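Long-range contacts in aminotransferase (Paracoccus denitrificans, PDB 4GRX), which probably catalyses PLP-dependent transfer of amino groups between amines and keto acids or aldehydes, as an omega-aminotransferase of class III: residues Asp63-Leu68 with Ser432-Pro437; Val165-Ala170 with Leu183-Phe188. All coordinates share one frame; numbering follows the deposited sequence.

Contact 1 of 2, residues Asp63-Leu68 with Ser432-Pro437; sequences DANSGL and SIVLCP
Ala64 and Cys436 meet backbone to backbone, where Cys436 N donates to Ala64 O at 2.8 Å. Round this bond the flanking apolar groups close in: Ala64 CB lies against Leu435 CD2 at 4.1 Å, and the ring of Pro437 rests alongside Ala64, its CB 4.2 Å from Ala64 CA. Helix 443-463 backs the methyl of Ala64 through Met449, while Phe368 of helix 357-375 packs on Pro437. With SG between the backbone N and the carbonyl carbon (chi1 60°), Cys436 SG comes to lie 3.6 Å from Asn65 O. The 63-68 loop is a type I beta turn from Asp63 to Ser66 combined with an Asx turn, in which Asp63 OD1 accepts from Asn65 N at 2.8 Å and, weakly, from Gly67 N. It follows strand 60-63 of the four-stranded sheet that also holds strands 43-49, 52-55 and 424-425, so the contact fastens that sheet to the end of strand 432-435 in the three-stranded sheet. At the last position of the turn, Ser66 OG donates to Cys436 O at 2.8 Å, tilted 16° from the carbonyl plane. The same hydroxyl accepts from Arg276 NH2, and Arg276 NH1 donates to Pro437 O. Replacing Ser66 with an alanine would probably leave Cys436 O without its hydroxyl donor and the Arg276 guanidinium held less firmly. Asp63 OD2 pairs with Tyr94 OH of the second subunit, and the Asn65 side chain lies about 7 Å from the bound delta-amino valeric acid.

Contact 2 of 2, residues Val165-Ala170 with Leu183-Phe188; sequences VTAVSA and LPLPGF
Phe188 sets the far end of its ring against Val168, CZ lying 3.6 Å from CG1 of the valine, and the two side chains cross at about a right angle. The methyl comes in obliquely to the ring. With CG1 anti to the backbone N (chi1 168°), Val168 can use both branches: CG1 meets the phenylalanine, while CG2 turns to Leu185 CD1 at 4.5 Å. Leu185 CD1 also approaches Ala167 CB, at 4.4 Å, so its tip bridges two consecutive helix residues. Leu183 packs where Ala167 and Ala170, one turn apart, come together. Its CD1 lies over Ala170 CB at 3.7 Å and beside Ala167 O at 3.6 Å. Ala167 O has its own partner in Ser171 OG, which also accepts from Leu185 N and thus pins the loop to the helix at a polar point. Thr166 is the N-cap, its OG1 taking Ser169 N at 3.2 Å with an N-H...O angle of 164°. The 183-188 loop bends through a cis peptide before Pro184 and a type II beta turn from Leu185 to Phe188, with Gly187 at its third position. The start of the helix also faces the second subunit: Asp134 of that chain accepts from Ala167 N, Ala167 packs on Val168 of that chain, and Val168 on its Ala167. Helix 167-172 and this returning loop belong to the connection between the parallel neighbours 154-158 and 188-191, a beta-alpha-beta crossover at the edge of the seven-stranded sheet of the large domain of fold type I PLP enzymes.

How the contacts relate
From the N terminus the chain passes strand 60-63 and enters residues 63-68, the first half of contact 1, whose partner 432-437 comes only near the C terminus. Contact 1 therefore closes a loop of 363 residues that contains most of the fold, including the seven-stranded sheet. Contact 2 is nested inside it and closes just 12 residues, between strands 154-158 and 188-191. The outer closure joins the four-stranded sheet to the three-stranded one; the inner one ties helix 167-172 to the run leading into edge strand 188-191. The centres of contacts 1 and 2 are 26 Å apart, on opposite sides of the chain's centre, and their nearest atoms about 10 Å apart; both reach the second subunit.

Contact 1 of 2, residues Asp63-Leu68 with Ser432-Pro437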
loop_
_atom_site.group_PDB
_atom_site.type_symbol
_atom_site.label_atom_id
_atom_site.label_comp_id
_atom_site.label_asym_id
_atom_site.label_seq_id
_atom_site.Cartn_x
_atom_site.Cartn_y
_atom_site.Cartn_z
ATOM N N ASP A 63 1.977 -6.274 25.466
ATOM C CA ASP A 63 2.598 -5.662 24.275
ATOM C C ASP A 63 2.717 -4.155 24.445
ATOM O O ASP A 63 1.781 -3.422 24.151
ATOM C CB ASP A 63 1.841 -6.012 22.979
ATOM C CG ASP A 63 2.578 -5.550 21.724
ATOM O OD1 ASP A 63 3.118 -4.417 21.713
ATOM O OD2 ASP A 63 2.620 -6.313 20.723
ATOM N N ALA A 64 3.877 -3.707 24.917
ATOM C CA ALA A 64 4.132 -2.290 25.178
ATOM C C ALA A 64 4.529 -1.543 23.909
ATOM O O ALA A 64 5.024 -0.424 23.973
ATOM C CB ALA A 64 5.209 -2.129 26.239
ATOM N N ASN A 65 4.300 -2.158 22.755
ATOM C CA ASN A 65 4.620 -1.542 21.470
ATOM C C ASN A 65 3.347 -1.308 20.671
ATOM O O ASN A 65 3.398 -1.006 19.480
ATOM C CB ASN A 65 5.574 -2.450 20.690
ATOM C CG ASN A 65 6.474 -1.684 19.758
ATOM O OD1 ASN A 65 6.334 -1.756 18.530
ATOM N ND2 ASN A 65 7.408 -0.941 20.326
ATOM N N SER A 66 2.208 -1.461 21.342
ATOM C CA SER A 66 0.891 -1.294 20.739
ATOM C C SER A 66 0.774 -2.143 19.507
ATOM O O SER A 66 0.178 -1.715 18.524
ATOM C CB SER A 66 0.641 0.163 20.347
ATOM O OG SER A 66 0.236 0.937 21.448
ATOM N N GLY A 67 1.334 -3.346 19.567
ATOM C CA GLY A 67 1.635 -4.115 18.371
ATOM C C GLY A 67 2.665 -3.317 17.597
ATOM O O GLY A 67 3.870 -3.457 17.804
ATOM N N LEU A 68 2.184 -2.424 16.742
ATOM C CA LEU A 68 3.071 -1.616 15.931
ATOM C C LEU A 68 2.684 -0.146 15.945
ATOM O O LEU A 68 2.375 0.419 14.910
ATOM C CB LEU A 68 3.061 -2.164 14.521
ATOM C CG LEU A 68 4.309 -1.992 13.676
ATOM C CD1 LEU A 68 5.580 -2.071 14.504
ATOM C CD2 LEU A 68 4.271 -3.046 12.584
ATOM N N SER A 432 18.057 2.023 21.035
ATOM C CA SER A 432 16.965 2.816 21.601
ATOM C C SER A 432 15.843 1.892 22.047
ATOM O O SER A 432 15.112 1.352 21.203
ATOM C CB SER A 432 16.417 3.798 20.551
ATOM O OG SER A 432 17.397 4.738 20.146
ATOM N N ILE A 433 15.715 1.693 23.360
ATOM C CA ILE A 433 14.627 0.903 23.938
ATOM C C ILE A 433 13.332 1.716 23.928
ATOM O O ILE A 433 13.183 2.691 24.674
ATOM C CB ILE A 433 14.957 0.492 25.374
ATOM C CG1 ILE A 433 16.344 -0.149 25.426
ATOM C CG2 ILE A 433 13.875 -0.429 25.939
ATOM C CD1 ILE A 433 17.160 0.278 26.625
ATOM N N VAL A 434 12.394 1.301 23.085
ATOM C CA VAL A 434 11.190 2.070 22.813
ATOM C C VAL A 434 9.992 1.520 23.569
ATOM O O VAL A 434 9.811 0.310 23.700
ATOM C CB VAL A 434 10.903 2.100 21.301
ATOM C CG1 VAL A 434 9.559 2.728 20.997
ATOM C CG2 VAL A 434 11.999 2.857 20.582
ATOM N N LEU A 435 9.177 2.428 24.078
ATOM C CA LEU A 435 7.959 2.070 24.760
ATOM C C LEU A 435 6.852 2.931 24.181
ATOM O O LEU A 435 6.937 4.180 24.196
ATOM C CB LEU A 435 8.118 2.312 26.254
ATOM C CG LEU A 435 9.056 1.407 27.057
ATOM C CD1 LEU A 435 9.088 1.863 28.512
ATOM C CD2 LEU A 435 8.651 -0.067 26.971
ATOM N N CYS A 436 5.843 2.270 23.620
ATOM C CA CYS A 436 4.691 2.958 23.032
ATOM C C CYS A 436 3.412 2.141 23.212
ATOM O O CYS A 436 2.801 1.697 22.224
ATOM C CB CYS A 436 4.941 3.310 21.552
ATOM S SG CYS A 436 5.279 1.912 20.446
ATOM N N PRO A 437 2.991 1.955 24.482
ATOM C CA PRO A 437 1.868 1.077 24.831
ATOM C C PRO A 437 0.513 1.614 24.336
ATOM O O PRO A 437 0.407 2.797 24.014
ATOM C CB PRO A 437 1.894 1.055 26.373
ATOM C CG PRO A 437 2.874 2.100 26.808
ATOM C CD PRO A 437 3.382 2.824 25.608
#

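Contact 2 of 2, residues Val165-Ala170 with Leu183-Phe188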
loop_
_atom_site.group_PDB
_atom_site.type_symbol
_atom_site.label_atom_id
_atom_site.label_comp_id
_atom_site.label_asym_id
_atom_site.label_seq_id
_atom_site.Cartn_x
_atom_site.Cartn_y
_atom_site.Cartn_z
ATOM N N VAL A 165 8.436 2.249 3.231
ATOM C CA VAL A 165 9.227 1.223 2.571
ATOM C C VAL A 165 9.076 1.088 1.054
ATOM O O VAL A 165 9.754 0.242 0.484
ATOM C CB VAL A 165 9.066 -0.183 3.222
ATOM C CG1 VAL A 165 9.511 -0.180 4.686
ATOM C CG2 VAL A 165 7.648 -0.725 3.053
ATOM N N THR A 166 8.240 1.886 0.384
ATOM C CA THR A 166 8.291 1.880 -1.092
ATOM C C THR A 166 9.624 2.515 -1.536
ATOM O O THR A 166 10.282 3.206 -0.730
ATOM C CB THR A 166 7.131 2.649 -1.764
ATOM O OG1 THR A 166 7.329 4.061 -1.585
ATOM C CG2 THR A 166 5.757 2.219 -1.228
ATOM N N ALA A 167 10.024 2.306 -2.796
ATOM C CA ALA A 167 11.297 2.884 -3.259
ATOM C C ALA A 167 11.425 4.355 -2.841
ATOM O O ALA A 167 12.496 4.790 -2.363
ATOM C CB ALA A 167 11.474 2.736 -4.772
ATOM N N VAL A 168 10.344 5.116 -3.020
ATOM C CA VAL A 168 10.369 6.554 -2.736
ATOM C C VAL A 168 10.363 6.854 -1.222
ATOM O O VAL A 168 11.237 7.568 -0.747
ATOM C CB VAL A 168 9.236 7.304 -3.471
ATOM C CG1 VAL A 168 9.081 8.725 -2.964
ATOM C CG2 VAL A 168 9.521 7.311 -4.955
ATOM N N SER A 169 9.399 6.297 -0.487
ATOM C CA SER A 169 9.326 6.464 0.971
ATOM C C SER A 169 10.552 5.912 1.706
ATOM O O SER A 169 10.923 6.409 2.769
ATOM C CB SER A 169 8.002 5.919 1.546
ATOM O OG SER A 169 7.693 4.613 1.083
ATOM N N ALA A 170 11.196 4.900 1.132
ATOM C CA ALA A 170 12.460 4.408 1.673
ATOM C C ALA A 170 13.612 5.387 1.381
ATOM O O ALA A 170 14.549 5.511 2.186
ATOM C CB ALA A 170 12.763 3.012 1.157
ATOM N N LEU A 183 19.387 2.309 -2.343
ATOM C CA LEU A 183 18.703 3.579 -2.111
ATOM C C LEU A 183 19.524 4.436 -1.146
ATOM O O LEU A 183 20.524 3.939 -0.587
ATOM C CB LEU A 183 17.300 3.343 -1.558
ATOM C CG LEU A 183 16.356 2.506 -2.421
ATOM C CD1 LEU A 183 15.039 2.347 -1.680
ATOM C CD2 LEU A 183 16.124 3.097 -3.800
ATOM N N PRO A 184 19.142 5.723 -0.955
ATOM C CA PRO A 184 18.072 6.504 -1.602
ATOM C C PRO A 184 18.288 6.670 -3.112
ATOM O O PRO A 184 19.442 6.642 -3.565
ATOM C CB PRO A 184 18.229 7.889 -0.943
ATOM C CG PRO A 184 19.680 7.966 -0.532
ATOM C CD PRO A 184 19.964 6.566 -0.056
ATOM N N LEU A 185 17.201 6.867 -3.871
ATOM C CA LEU A 185 17.253 7.279 -5.289
ATOM C C LEU A 185 17.751 8.734 -5.447
ATOM O O LEU A 185 17.656 9.504 -4.499
ATOM C CB LEU A 185 15.858 7.213 -5.899
ATOM C CG LEU A 185 15.094 5.906 -6.009
ATOM C CD1 LEU A 185 13.639 6.207 -6.328
ATOM C CD2 LEU A 185 15.721 5.003 -7.059
ATOM N N PRO A 186 18.225 9.138 -6.659
ATOM C CA PRO A 186 18.553 10.566 -6.802
ATOM C C PRO A 186 17.371 11.440 -6.354
ATOM O O PRO A 186 16.199 11.061 -6.543
ATOM C CB PRO A 186 18.770 10.731 -8.317
ATOM C CG PRO A 186 19.088 9.361 -8.820
ATOM C CD PRO A 186 18.299 8.425 -7.953
ATOM N N GLY A 187 17.668 12.574 -5.739
ATOM C CA GLY A 187 16.641 13.568 -5.451
ATOM C C GLY A 187 16.119 13.582 -4.027
ATOM O O GLY A 187 15.155 14.299 -3.722
ATOM N N PHE A 188 16.732 12.787 -3.155
ATOM C CA PHE A 188 16.301 12.710 -1.767
ATOM C C PHE A 188 17.475 13.082 -0.889
ATOM O O PHE A 188 18.523 12.439 -0.941
ATOM C CB PHE A 188 15.751 11.308 -1.456
ATOM C CG PHE A 188 14.507 10.990 -2.224
ATOM C CD1 PHE A 188 13.255 11.171 -1.652
ATOM C CD2 PHE A 188 14.578 10.567 -3.551
ATOM C CE1 PHE A 188 12.089 10.928 -2.384
ATOM C CE2 PHE A 188 13.416 10.309 -4.287
ATOM C CZ PHE A 188 12.167 10.496 -3.699
#